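Local coordinates for protein Fe(2+) transporter FeoB (Escherichia coli, PDB 3I8S) that takes up ferrous iron across the inner membrane in a GTP-driven system, its cytosolic G domain binding GTP and probably coupling that binding to channel opening, at residues K2-G7 against A86-N91; F45-H50 against A162-K167; N101-L106 against D246-C251; L111-I116 against L198-W203; C115-N120 against A139-P144. One frame throughout, in Å; residues are numbered along the deposited sequence. Where two conformers were deposited one is given.

All five contacts lie in the cytosolic part of FeoB. Contacts 1, 2 and 5 belong to the G domain. Contacts 3 and 4 join it to the helical domain, and their centres are about 15 Å apart. Contact 1 pairs two central strands of the sheet. Contact 2 packs the end of helix 154-164 against the hairpin turn after strand 39-46; the centres of contacts 1 and 2 are about 10 Å apart. Contacts 4 and 5 share Cys115 and Ile116 of strand 115-120, the neighbour of strand 88-94. Along the chain, contact 1 closes before contacts 3, 4 and 5 open, while contact 2 alternates with contacts 1, 3 and 4. The nucleotide-binding sheet is thus tied to the helical domain through helix 98-111 and the turn after it.

Contact 1: K2-G7 against A86-N91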
# COMPACT_ATOMS: atom_id res chain seq x y z
N LYS A 2 2.72 7.54 -24.34
CA LYS A 2 2.73 7.53 -22.89
C LYS A 2 1.67 6.54 -22.39
O LYS A 2 0.52 6.62 -22.79
CB LYS A 2 2.48 8.95 -22.33
CG LYS A 2 2.58 9.00 -20.81
CD LYS A 2 2.60 10.41 -20.21
CE LYS A 2 2.72 10.32 -18.70
NZ LYS A 2 2.57 11.64 -18.06
N LYS A 3 2.07 5.60 -21.53
CA LYS A 3 1.12 4.59 -21.02
C LYS A 3 0.57 5.02 -19.69
O LYS A 3 1.11 5.92 -19.06
CB LYS A 3 1.78 3.21 -20.89
CG LYS A 3 2.37 2.70 -22.17
CD LYS A 3 1.31 2.64 -23.20
CE LYS A 3 1.85 2.16 -24.51
NZ LYS A 3 2.16 0.75 -24.32
N LEU A 4 -0.50 4.36 -19.25
CA LEU A 4 -0.90 4.49 -17.85
C LEU A 4 -0.08 3.49 -17.09
O LEU A 4 -0.13 2.30 -17.40
CB LEU A 4 -2.39 4.20 -17.66
CG LEU A 4 -2.95 4.39 -16.27
CD1 LEU A 4 -2.98 5.88 -15.81
CD2 LEU A 4 -4.39 3.79 -16.20
N THR A 5 0.69 3.97 -16.10
CA THR A 5 1.58 3.10 -15.34
C THR A 5 0.96 2.70 -14.01
O THR A 5 0.63 3.55 -13.19
CB THR A 5 2.92 3.79 -15.09
OG1 THR A 5 3.48 4.16 -16.35
CG2 THR A 5 3.90 2.86 -14.34
N ILE A 6 0.83 1.40 -13.84
CA ILE A 6 0.26 0.80 -12.64
C ILE A 6 1.27 -0.13 -11.94
O ILE A 6 1.88 -1.01 -12.57
CB ILE A 6 -1.02 0.02 -12.97
CG1 ILE A 6 -2.01 0.89 -13.71
CG2 ILE A 6 -1.58 -0.58 -11.66
CD1 ILE A 6 -3.29 0.23 -14.00
N GLY A 7 1.45 0.09 -10.62
CA GLY A 7 2.26 -0.77 -9.77
C GLY A 7 1.37 -1.87 -9.19
O GLY A 7 0.30 -1.55 -8.62
N ALA A 86 4.41 5.53 -11.02
CA ALA A 86 3.10 4.95 -11.19
C ALA A 86 2.04 6.03 -11.05
O ALA A 86 2.18 6.96 -10.25
CB ALA A 86 2.87 3.86 -10.19
N ASP A 87 1.03 5.91 -11.87
CA ASP A 87 -0.16 6.74 -11.83
C ASP A 87 -1.15 6.22 -10.80
O ASP A 87 -1.89 6.99 -10.24
CB ASP A 87 -0.81 6.74 -13.21
CG ASP A 87 0.09 7.35 -14.26
OD1 ASP A 87 0.43 8.51 -14.07
OD2 ASP A 87 0.48 6.68 -15.23
N LEU A 88 -1.13 4.91 -10.57
CA LEU A 88 -1.89 4.26 -9.53
C LEU A 88 -1.32 2.91 -9.23
O LEU A 88 -0.48 2.41 -9.98
CB LEU A 88 -3.35 4.09 -9.90
CG LEU A 88 -3.71 3.14 -11.01
CD1 LEU A 88 -5.13 2.61 -10.80
CD2 LEU A 88 -3.57 3.91 -12.29
N LEU A 89 -1.84 2.30 -8.15
CA LEU A 89 -1.42 1.00 -7.68
C LEU A 89 -2.64 0.09 -7.61
O LEU A 89 -3.75 0.55 -7.31
CB LEU A 89 -0.86 1.10 -6.27
CG LEU A 89 0.30 2.00 -6.05
CD1 LEU A 89 0.60 1.96 -4.53
CD2 LEU A 89 1.43 1.49 -6.92
N ILE A 90 -2.44 -1.18 -7.94
CA ILE A 90 -3.44 -2.22 -7.66
C ILE A 90 -2.82 -3.02 -6.56
O ILE A 90 -1.72 -3.60 -6.71
CB ILE A 90 -3.77 -3.12 -8.88
CG1 ILE A 90 -4.45 -2.25 -9.96
CG2 ILE A 90 -4.70 -4.31 -8.45
CD1 ILE A 90 -4.58 -2.95 -11.25
N ASN A 91 -3.52 -3.02 -5.44
CA ASN A 91 -3.10 -3.71 -4.25
C ASN A 91 -3.85 -5.01 -4.12
O ASN A 91 -5.04 -4.99 -3.86
CB ASN A 91 -3.30 -2.81 -3.04
CG ASN A 91 -2.97 -3.49 -1.70
OD1 ASN A 91 -2.10 -4.40 -1.57
ND2 ASN A 91 -3.64 -3.02 -0.68
O HOH W 1 2.41 6.87 -16.97
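Ile6 and Gly7 pair in parallel with Leu88 and Leu89, the short strand axes 4.6 Å apart at closest and 37° from parallel. Gly7 N donates to Leu88 O (3.1 Å), and Ile90 N donates to Gly7 O (2.8 Å). Just ahead of this ladder, Asp87 grips Thr5 twice. Its N donates to Thr5 O (2.7 Å). Its CG lies beside its own backbone N (chi1 -63°), which lets OD2 take the N-H of Thr5 at 2.9 Å through the anti lone pair, almost straight at 172°. The same OD2 accepts from a water that also donates to Lys3 O and is held by Thr5 OG1. With an alanine in place of Asp87, Thr5 N is likely to be left without its acceptor and the water with one partner fewer. The apolar face carries Leu4, Ile6, Leu88 and Ile90. Ile6 and Leu88 lie side by side, CG1 to CD2 3.7 Å. Helix 154-164 covers this face through Ile163. On the other face, Leu89 CD2 lies 3.7 Å from Gly7 CA, where a side chain would clash. In this parallel core of a P-loop GTPase sheet, backbone bonds and an apolar face make the pair, while the Asp87 carboxylate holds its start.

Contact 2: F45-H50 against A162-K167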
# COMPACT_ATOMS: atom_id res chain seq x y z
N PHE A 45 -1.22 -4.32 -21.00
CA PHE A 45 -2.60 -4.71 -21.29
C PHE A 45 -3.41 -3.47 -21.51
O PHE A 45 -2.94 -2.33 -21.26
CB PHE A 45 -3.24 -5.58 -20.18
CG PHE A 45 -3.56 -4.85 -18.92
CD1 PHE A 45 -2.63 -4.79 -17.89
CD2 PHE A 45 -4.82 -4.30 -18.70
CE1 PHE A 45 -2.92 -4.14 -16.71
CE2 PHE A 45 -5.13 -3.66 -17.54
CZ PHE A 45 -4.17 -3.56 -16.52
N SER A 46 -4.62 -3.69 -21.99
CA SER A 46 -5.48 -2.57 -22.32
C SER A 46 -6.82 -2.72 -21.63
O SER A 46 -7.27 -3.84 -21.30
CB SER A 46 -5.64 -2.39 -23.83
OG SER A 46 -6.25 -3.50 -24.45
N THR A 47 -7.42 -1.58 -21.36
CA THR A 47 -8.77 -1.47 -20.86
C THR A 47 -9.62 -0.83 -21.97
O THR A 47 -9.12 -0.53 -23.07
CB THR A 47 -8.80 -0.63 -19.61
OG1 THR A 47 -8.40 0.72 -19.92
CG2 THR A 47 -7.90 -1.20 -18.47
N THR A 48 -10.88 -0.49 -21.69
CA THR A 48 -11.66 0.23 -22.68
C THR A 48 -10.96 1.53 -23.10
O THR A 48 -10.90 1.84 -24.29
CB THR A 48 -13.09 0.52 -22.17
OG1 THR A 48 -13.74 -0.73 -21.87
CG2 THR A 48 -13.87 1.32 -23.15
N ASP A 49 -10.42 2.26 -22.13
CA ASP A 49 -9.92 3.60 -22.40
C ASP A 49 -8.36 3.68 -22.46
O ASP A 49 -7.83 4.64 -23.05
CB ASP A 49 -10.39 4.56 -21.32
CG ASP A 49 -11.86 4.82 -21.35
OD1 ASP A 49 -12.50 4.63 -22.39
OD2 ASP A 49 -12.39 5.30 -20.33
N HIS A 50 -7.66 2.75 -21.84
CA HIS A 50 -6.24 2.97 -21.50
C HIS A 50 -5.36 1.85 -21.99
O HIS A 50 -5.77 0.67 -21.98
CB HIS A 50 -6.03 3.07 -19.97
CG HIS A 50 -6.61 4.31 -19.36
ND1 HIS A 50 -7.86 4.33 -18.78
CD2 HIS A 50 -6.10 5.56 -19.21
CE1 HIS A 50 -8.13 5.56 -18.35
NE2 HIS A 50 -7.07 6.32 -18.58
N ALA A 162 -12.73 -0.44 -13.05
CA ALA A 162 -12.16 0.34 -11.97
C ALA A 162 -10.95 1.17 -12.41
O ALA A 162 -10.82 2.34 -12.03
CB ALA A 162 -11.86 -0.57 -10.74
N ILE A 163 -10.07 0.58 -13.20
CA ILE A 163 -8.91 1.31 -13.75
C ILE A 163 -9.39 2.51 -14.58
O ILE A 163 -8.94 3.67 -14.41
CB ILE A 163 -7.98 0.36 -14.56
CG1 ILE A 163 -7.25 -0.67 -13.66
CG2 ILE A 163 -7.00 1.21 -15.41
CD1 ILE A 163 -6.54 -1.85 -14.44
N ASP A 164 -10.36 2.28 -15.46
CA ASP A 164 -10.91 3.37 -16.30
C ASP A 164 -11.63 4.49 -15.51
O ASP A 164 -11.97 5.56 -16.04
CB ASP A 164 -11.79 2.82 -17.41
CG ASP A 164 -10.99 2.18 -18.54
OD1 ASP A 164 -11.59 1.50 -19.36
OD2 ASP A 164 -9.76 2.39 -18.61
N ARG A 165 -11.92 4.21 -14.27
CA ARG A 165 -12.51 5.16 -13.37
C ARG A 165 -11.60 5.62 -12.22
O ARG A 165 -12.10 6.25 -11.28
CB ARG A 165 -13.73 4.49 -12.78
CG ARG A 165 -14.78 4.25 -13.78
CD ARG A 165 -16.00 3.64 -13.11
NE ARG A 165 -17.08 3.63 -14.06
CZ ARG A 165 -18.22 2.97 -13.90
NH1 ARG A 165 -18.42 2.24 -12.81
NH2 ARG A 165 -19.11 3.03 -14.84
N TYR A 166 -10.31 5.39 -12.31
CA TYR A 166 -9.52 5.58 -11.09
C TYR A 166 -9.43 7.08 -10.74
O TYR A 166 -9.53 7.95 -11.57
CB TYR A 166 -8.15 4.94 -11.17
CG TYR A 166 -7.10 5.86 -11.67
CD1 TYR A 166 -6.89 6.02 -13.03
CD2 TYR A 166 -6.32 6.61 -10.78
CE1 TYR A 166 -5.92 6.89 -13.50
CE2 TYR A 166 -5.33 7.46 -11.24
CZ TYR A 166 -5.15 7.60 -12.61
OH TYR A 166 -4.18 8.46 -13.09
N LYS A 167 -9.35 7.32 -9.44
CA LYS A 167 -9.42 8.63 -8.86
C LYS A 167 -8.60 8.66 -7.59
O LYS A 167 -8.14 7.64 -7.12
CB LYS A 167 -10.90 8.95 -8.52
CG LYS A 167 -11.50 7.83 -7.60
CD LYS A 167 -12.96 7.98 -7.27
CE LYS A 167 -13.47 6.67 -6.62
NZ LYS A 167 -14.95 6.79 -6.47
O HOH W 2 -11.19 6.56 -18.38
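Asp164 has its CG beside its own backbone N (chi1 -75°), and this brings the carboxylate to Thr47, whose OG1 sits between backbone N and carbonyl carbon (chi1 64°), and to the ring of His50. The residues form the turn between antiparallel strands 39-46 and 51-56, a beta hairpin of the G domain, meeting the end of helix 154-164. Thr47 OG1 also accepts from His50 N, an ST motif that fixes the turn. OD2 of Asp164 takes two bonds, both tilted out of the carboxylate plane. Thr47 OG1 donates on its syn side at 2.5 Å. His50 ND1 donates on its anti side at 2.7 Å, nearly straight at 169° and in the plane of the imidazole. OD1 accepts from Asp49 N (3.1 Å), which comes from above the carboxylate plane. An asparagine here removes the charge and would probably leave His50 ND1 or Thr47 OG1 with a poorer acceptor, so that the ring could turn more freely. The Asp49 carboxylate stacks on that of Asp164. Such closeness of like charges would probably be eased by the donors around Asp164. A water bridges Asp49 OD2 and Asp164 O. Beside the polar cluster, Ile163 CD1 touches the edge of the Phe45 ring, 3.6 Å from CZ.

Contact 3: N101-L106 against D246-C251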
# COMPACT_ATOMS: atom_id res chain seq x y z
N ASN A 101 -2.97 -8.76 5.72
CA ASN A 101 -2.74 -8.11 4.43
C ASN A 101 -2.99 -6.60 4.44
O ASN A 101 -2.39 -5.85 3.65
CB ASN A 101 -3.59 -8.73 3.31
CG ASN A 101 -3.01 -10.03 2.76
OD1 ASN A 101 -2.82 -10.16 1.55
ND2 ASN A 101 -2.70 -11.00 3.65
N LEU A 102 -3.88 -6.15 5.33
CA LEU A 102 -4.23 -4.75 5.36
C LEU A 102 -3.11 -3.83 5.91
O LEU A 102 -3.20 -2.60 5.80
CB LEU A 102 -5.55 -4.51 6.13
CG LEU A 102 -6.84 -4.83 5.35
CD1 LEU A 102 -8.07 -4.63 6.31
CD2 LEU A 102 -6.95 -3.99 4.08
N TYR A 103 -2.08 -4.39 6.54
CA TYR A 103 -1.00 -3.52 7.05
C TYR A 103 -0.37 -2.77 5.87
O TYR A 103 -0.21 -1.54 5.88
CB TYR A 103 0.01 -4.31 7.84
CG TYR A 103 0.96 -3.41 8.59
CD1 TYR A 103 0.59 -2.89 9.82
CD2 TYR A 103 2.20 -3.04 8.05
CE1 TYR A 103 1.42 -2.05 10.51
CE2 TYR A 103 3.06 -2.20 8.75
CZ TYR A 103 2.64 -1.69 9.98
OH TYR A 103 3.46 -0.87 10.69
N LEU A 104 -0.03 -3.51 4.82
CA LEU A 104 0.49 -2.91 3.59
C LEU A 104 -0.49 -1.90 2.97
O LEU A 104 -0.14 -0.80 2.65
CB LEU A 104 0.79 -4.01 2.57
CG LEU A 104 1.37 -3.53 1.23
CD1 LEU A 104 2.67 -2.72 1.35
CD2 LEU A 104 1.62 -4.81 0.32
N THR A 105 -1.73 -2.31 2.81
CA THR A 105 -2.75 -1.43 2.28
C THR A 105 -2.79 -0.06 2.99
O THR A 105 -2.82 0.99 2.33
CB THR A 105 -4.13 -2.11 2.37
OG1 THR A 105 -4.07 -3.49 1.97
CG2 THR A 105 -5.11 -1.32 1.50
N LEU A 106 -2.81 -0.09 4.31
CA LEU A 106 -2.86 1.16 5.08
C LEU A 106 -1.65 2.01 4.80
O LEU A 106 -1.76 3.21 4.75
CB LEU A 106 -3.06 0.94 6.56
CG LEU A 106 -4.54 1.08 6.99
CD1 LEU A 106 -5.46 0.21 6.19
CD2 LEU A 106 -4.69 0.83 8.53
N ASP A 246 0.93 0.57 17.17
CA ASP A 246 -0.31 0.18 17.85
C ASP A 246 -1.50 0.92 17.22
O ASP A 246 -2.55 0.32 17.00
CB ASP A 246 -0.22 0.44 19.38
CG ASP A 246 0.49 -0.70 20.15
OD1 ASP A 246 0.62 -1.83 19.62
OD2 ASP A 246 0.92 -0.48 21.32
N ALA A 247 -1.33 2.20 16.89
CA ALA A 247 -2.38 2.97 16.19
C ALA A 247 -2.78 2.24 14.89
O ALA A 247 -3.96 2.09 14.58
CB ALA A 247 -1.94 4.40 15.88
N ARG A 248 -1.78 1.77 14.14
CA ARG A 248 -2.05 1.06 12.88
C ARG A 248 -2.82 -0.22 13.09
O ARG A 248 -3.85 -0.44 12.46
CB ARG A 248 -0.75 0.79 12.11
CG ARG A 248 -0.13 2.06 11.62
CD ARG A 248 1.32 1.87 11.14
NE ARG A 248 1.88 3.15 10.75
CZ ARG A 248 3.16 3.33 10.44
NH1 ARG A 248 4.00 2.30 10.50
NH2 ARG A 248 3.60 4.52 10.08
N TYR A 249 -2.36 -1.04 14.02
CA TYR A 249 -3.06 -2.28 14.29
C TYR A 249 -4.47 -2.05 14.85
O TYR A 249 -5.41 -2.78 14.51
CB TYR A 249 -2.18 -3.18 15.14
CG TYR A 249 -0.96 -3.73 14.34
CD1 TYR A 249 -1.15 -4.62 13.28
CD2 TYR A 249 0.34 -3.34 14.62
CE1 TYR A 249 -0.06 -5.14 12.54
CE2 TYR A 249 1.44 -3.86 13.90
CZ TYR A 249 1.24 -4.77 12.85
OH TYR A 249 2.33 -5.27 12.12
N GLN A 250 -4.65 -1.03 15.69
CA GLN A 250 -5.97 -0.69 16.22
C GLN A 250 -6.94 -0.39 15.08
O GLN A 250 -8.09 -0.84 15.04
CB GLN A 250 -5.93 0.55 17.12
CG GLN A 250 -7.30 0.88 17.75
CD GLN A 250 -7.42 2.29 18.33
OE1 GLN A 250 -8.26 2.55 19.19
NE2 GLN A 250 -6.61 3.20 17.83
N CYS A 251 -6.46 0.41 14.14
CA CYS A 251 -7.23 0.82 13.00
C CYS A 251 -7.70 -0.40 12.18
O CYS A 251 -8.90 -0.54 11.84
CB CYS A 251 -6.38 1.74 12.13
SG CYS A 251 -7.22 2.17 10.61
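Tyr103 of helix 98-111 reaches Arg248 and Tyr249 of helix 240-259, where the G domain meets the helical domain. It is a helix-helix packing contact, the two short axes 10.3 Å apart at closest and crossing at 114°. The aromatic part is a pair of tyrosines. The rings of Tyr103 and Tyr249 are near parallel, 23° between planes, but slid apart, with centroids 4.9 Å from each other. They barely overlap. The slid rings touch where CE1 of Tyr103 lies over one face of Tyr249, 3.6 Å from its CZ, and where Tyr249 OH lies over one face of Tyr103, toward its rim. Tyr249 OH bonds to the hydroxyl of Tyr61, and the Tyr61 ring also meets that of Tyr103.

The polar part centres on Arg248. Its chain runs extended from CG to NE and passes beside the Tyr103 ring, CD 3.5 Å from Tyr103 OH. The hydroxyl lies at the edge of the guanidinium. The guanidinium is held chiefly by Glu210 and Gln207 of helix 198-210, the first through a salt bridge, and by Tyr177.

The apolar part is small. SG of Cys251, anti to the backbone N (chi1 175°), points at Leu106, whose CD2 it meets at 3.5 Å.

Contact 4: L111-I116 against L198-W203; sequences LGIPCI and LKQRRW
One face of the Trp203 indole is covered by Leu111. CG of Leu111 stands over the five-membered ring, 3.8 Å from its centroid and 11° off the normal, a CH-pi contact. CD2 of Leu111 lies farther toward the rim of the indole, 3.4 Å from CD2 of Trp203. Trp203 swings its ring to the leucine because CG lies opposite the backbone N (chi1 -176°). The flat amide of Gln200 is met by Ile113, whose CD1 lies 3.2 Å from NE2. A water donates to Leu111 O and accepts a weak bond from Gln200 NE2. The CG of Gln200 packs on Leu111 CD2 at 3.7 Å. Gly112 follows the last turn of helix 98-111 in a Schellman motif with positive phi. Lys199 CD lies 3.9 Å from Gly112 CA, where a side chain would clash. The start of helix 198-210, in the helical domain, thus sits on the turn between helix 98-111 and strand 115-120 of the G domain. Leu63 also touches both Leu111 and Trp203, and Ile113 leans on Leu89 of strand 88-94.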
# COMPACT_ATOMS: atom_id res chain seq x y z
N LEU A 111 0.30 7.10 2.23
CA LEU A 111 1.14 7.82 1.25
C LEU A 111 0.29 8.60 0.27
O LEU A 111 0.76 9.55 -0.41
CB LEU A 111 2.04 6.82 0.49
CG LEU A 111 3.26 6.41 1.30
CD1 LEU A 111 3.89 5.15 0.68
CD2 LEU A 111 4.22 7.60 1.35
N GLY A 112 -0.98 8.22 0.17
CA GLY A 112 -1.91 8.96 -0.65
C GLY A 112 -1.85 8.60 -2.12
O GLY A 112 -2.40 9.33 -2.95
N ILE A 113 -1.20 7.49 -2.47
CA ILE A 113 -1.09 7.13 -3.89
C ILE A 113 -2.45 6.52 -4.32
O ILE A 113 -2.99 5.72 -3.54
CB ILE A 113 -0.03 6.02 -4.20
CG1 ILE A 113 1.26 6.15 -3.37
CG2 ILE A 113 0.21 5.98 -5.72
CD1 ILE A 113 2.00 7.37 -3.57
N PRO A 114 -3.02 6.92 -5.49
CA PRO A 114 -4.29 6.33 -5.92
C PRO A 114 -4.18 4.80 -5.96
O PRO A 114 -3.22 4.29 -6.51
CB PRO A 114 -4.49 6.89 -7.30
CG PRO A 114 -3.83 8.20 -7.22
CD PRO A 114 -2.60 7.96 -6.46
N CYS A 115 -5.13 4.12 -5.32
CA CYS A 115 -5.14 2.66 -5.17
C CYS A 115 -6.47 2.08 -5.60
O CYS A 115 -7.52 2.75 -5.51
CB CYS A 115 -4.90 2.26 -3.71
SG CYS A 115 -3.24 2.47 -3.08
N ILE A 116 -6.41 0.87 -6.12
CA ILE A 116 -7.54 0.00 -6.26
C ILE A 116 -7.18 -1.27 -5.50
O ILE A 116 -6.11 -1.85 -5.77
CB ILE A 116 -7.80 -0.36 -7.73
CG1 ILE A 116 -8.23 0.90 -8.52
CG2 ILE A 116 -8.90 -1.44 -7.80
CD1 ILE A 116 -8.07 0.73 -9.99
N LEU A 198 3.38 16.73 0.30
CA LEU A 198 3.23 16.85 1.75
C LEU A 198 2.82 15.56 2.43
O LEU A 198 3.37 15.21 3.47
CB LEU A 198 2.24 17.94 2.12
CG LEU A 198 2.04 18.22 3.63
CD1 LEU A 198 3.36 18.41 4.37
CD2 LEU A 198 1.16 19.44 3.77
N LYS A 199 1.85 14.85 1.86
CA LYS A 199 1.39 13.59 2.47
C LYS A 199 2.61 12.68 2.66
O LYS A 199 2.73 12.00 3.68
CB LYS A 199 0.39 12.87 1.57
CG LYS A 199 -1.05 13.32 1.65
CD LYS A 199 -2.04 12.12 1.58
CE LYS A 199 -2.30 11.48 2.96
NZ LYS A 199 -3.26 10.32 2.96
N GLN A 200 3.48 12.64 1.64
CA GLN A 200 4.59 11.70 1.65
C GLN A 200 5.66 12.15 2.63
O GLN A 200 6.28 11.34 3.29
CB GLN A 200 5.14 11.48 0.26
CG GLN A 200 4.14 10.77 -0.62
CD GLN A 200 4.64 10.49 -2.01
OE1 GLN A 200 5.81 10.72 -2.32
NE2 GLN A 200 3.76 9.99 -2.86
N ARG A 201 5.83 13.46 2.74
CA ARG A 201 6.73 14.02 3.74
C ARG A 201 6.24 13.67 5.15
O ARG A 201 7.01 13.26 6.00
CB ARG A 201 6.86 15.53 3.53
CG ARG A 201 7.90 15.87 2.40
CD ARG A 201 8.19 17.34 2.29
NE ARG A 201 7.12 18.08 1.65
CZ ARG A 201 6.39 19.03 2.24
NH1 ARG A 201 6.61 19.39 3.48
NH2 ARG A 201 5.43 19.64 1.56
N ARG A 202 4.95 13.78 5.38
CA ARG A 202 4.41 13.44 6.67
C ARG A 202 4.53 11.93 7.02
O ARG A 202 4.81 11.55 8.15
CB ARG A 202 2.97 13.91 6.76
CG ARG A 202 2.90 15.42 6.79
CD ARG A 202 1.46 15.89 6.88
NE ARG A 202 1.39 17.32 7.20
CZ ARG A 202 0.27 18.04 7.15
NH1 ARG A 202 -0.86 17.49 6.75
NH2 ARG A 202 0.28 19.32 7.48
N TRP A 203 4.31 11.10 6.02
CA TRP A 203 4.47 9.65 6.16
C TRP A 203 5.94 9.35 6.48
O TRP A 203 6.23 8.56 7.36
CB TRP A 203 4.08 8.98 4.86
CG TRP A 203 4.12 7.50 4.92
CD1 TRP A 203 3.15 6.66 5.40
CD2 TRP A 203 5.20 6.65 4.48
NE1 TRP A 203 3.56 5.34 5.29
CE2 TRP A 203 4.80 5.31 4.72
CE3 TRP A 203 6.47 6.89 3.93
CZ2 TRP A 203 5.62 4.22 4.41
CZ3 TRP A 203 7.27 5.81 3.62
CH2 TRP A 203 6.84 4.49 3.86
O HOH W 3 1.29 11.33 -2.47

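Contact 5: C115-N120 against A139-P144; sequences CIVALN and ARLGCP
Val117, held between Pro144 O and Cys143, is the tight part of the contact. Val117 N donates to Pro144 O at 2.9 Å. This bond, continued by one between Val117 and Ile146, joins the chain after helix 134-141 to strand 115-120, just where edge strand 145-147 begins. Cys143 SG sits between its backbone N and carbonyl carbon (chi1 72°), which turns it to Val117 CG2 at 3.8 Å. Leu141 CD1 reaches the same CG2 at 4.0 Å, the valine and leucine crossing at about a right angle. Close by, Cys115 O has Cys143 CB and Pro144 CD next to it, each at 3.5 Å. The looser side is the ring of Pro144, a partly exposed residue, with CG 4.4 Å from Ile116 CG1. The far end of the strand leads to Asn120, which binds GTP, as expected for the guanine-recognising G4 motif of this superfamily. At this end of a beta-alpha-beta crossover, backbone bonds join the strands, and sulfur and aliphatic groups fill in beside them.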
# COMPACT_ATOMS: atom_id res chain seq x y z
N CYS A 115 -5.13 4.12 -5.32
CA CYS A 115 -5.14 2.66 -5.17
C CYS A 115 -6.47 2.08 -5.60
O CYS A 115 -7.52 2.75 -5.51
CB CYS A 115 -4.90 2.26 -3.71
SG CYS A 115 -3.24 2.47 -3.08
N ILE A 116 -6.41 0.87 -6.12
CA ILE A 116 -7.54 0.00 -6.26
C ILE A 116 -7.18 -1.27 -5.50
O ILE A 116 -6.11 -1.85 -5.77
CB ILE A 116 -7.80 -0.36 -7.73
CG1 ILE A 116 -8.23 0.90 -8.52
CG2 ILE A 116 -8.90 -1.44 -7.80
CD1 ILE A 116 -8.07 0.73 -9.99
N VAL A 117 -8.01 -1.70 -4.56
CA VAL A 117 -7.79 -3.03 -3.94
C VAL A 117 -8.42 -4.11 -4.78
O VAL A 117 -9.64 -4.06 -5.10
CB VAL A 117 -8.31 -3.11 -2.48
CG1 VAL A 117 -8.36 -4.53 -1.96
CG2 VAL A 117 -7.51 -2.18 -1.60
N ALA A 118 -7.62 -5.11 -5.11
CA ALA A 118 -8.16 -6.31 -5.74
C ALA A 118 -8.20 -7.42 -4.69
O ALA A 118 -7.15 -7.95 -4.30
CB ALA A 118 -7.35 -6.73 -6.93
N LEU A 119 -9.42 -7.79 -4.31
CA LEU A 119 -9.65 -8.78 -3.27
C LEU A 119 -9.72 -10.17 -3.88
O LEU A 119 -10.65 -10.53 -4.65
CB LEU A 119 -10.90 -8.41 -2.45
CG LEU A 119 -11.13 -9.08 -1.11
CD1 LEU A 119 -10.09 -8.73 -0.04
CD2 LEU A 119 -12.54 -8.74 -0.56
N ASN A 120 -8.71 -10.95 -3.48
CA ASN A 120 -8.46 -12.29 -3.96
C ASN A 120 -8.71 -13.40 -2.93
O ASN A 120 -8.96 -13.14 -1.77
CB ASN A 120 -6.95 -12.34 -4.34
CG ASN A 120 -6.72 -12.91 -5.67
OD1 ASN A 120 -7.62 -13.48 -6.29
ND2 ASN A 120 -5.50 -12.77 -6.15
N ALA A 139 -15.49 1.78 1.93
CA ALA A 139 -15.82 2.96 2.73
C ALA A 139 -14.76 3.35 3.77
O ALA A 139 -14.55 4.55 4.00
CB ALA A 139 -17.17 2.77 3.44
N ARG A 140 -14.16 2.36 4.44
CA ARG A 140 -13.18 2.59 5.51
C ARG A 140 -11.76 2.88 4.96
O ARG A 140 -10.97 3.60 5.60
CB ARG A 140 -13.15 1.41 6.48
CG ARG A 140 -14.37 1.43 7.44
CD ARG A 140 -14.68 0.05 8.10
NE ARG A 140 -15.82 0.24 8.97
CZ ARG A 140 -17.08 0.40 8.56
NH1 ARG A 140 -17.42 0.36 7.27
NH2 ARG A 140 -18.03 0.60 9.45
N LEU A 141 -11.47 2.32 3.80
CA LEU A 141 -10.21 2.53 3.09
C LEU A 141 -10.18 3.80 2.28
O LEU A 141 -9.11 4.39 2.13
CB LEU A 141 -9.93 1.35 2.17
CG LEU A 141 -9.77 0.01 2.88
CD1 LEU A 141 -9.38 -1.05 1.81
CD2 LEU A 141 -8.76 0.09 4.04
N GLY A 142 -11.33 4.22 1.76
CA GLY A 142 -11.41 5.33 0.85
C GLY A 142 -10.95 5.03 -0.55
O GLY A 142 -10.56 5.94 -1.29
N CYS A 143 -10.95 3.76 -0.93
CA CYS A 143 -10.60 3.36 -2.27
C CYS A 143 -11.47 2.18 -2.70
O CYS A 143 -12.06 1.48 -1.85
CB CYS A 143 -9.10 3.03 -2.38
SG CYS A 143 -8.61 1.50 -1.57
N PRO A 144 -11.61 1.99 -4.04
CA PRO A 144 -12.36 0.87 -4.58
C PRO A 144 -11.85 -0.49 -4.09
O PRO A 144 -10.63 -0.70 -3.93
CB PRO A 144 -12.13 0.98 -6.09
CG PRO A 144 -11.69 2.39 -6.33
CD PRO A 144 -11.04 2.83 -5.11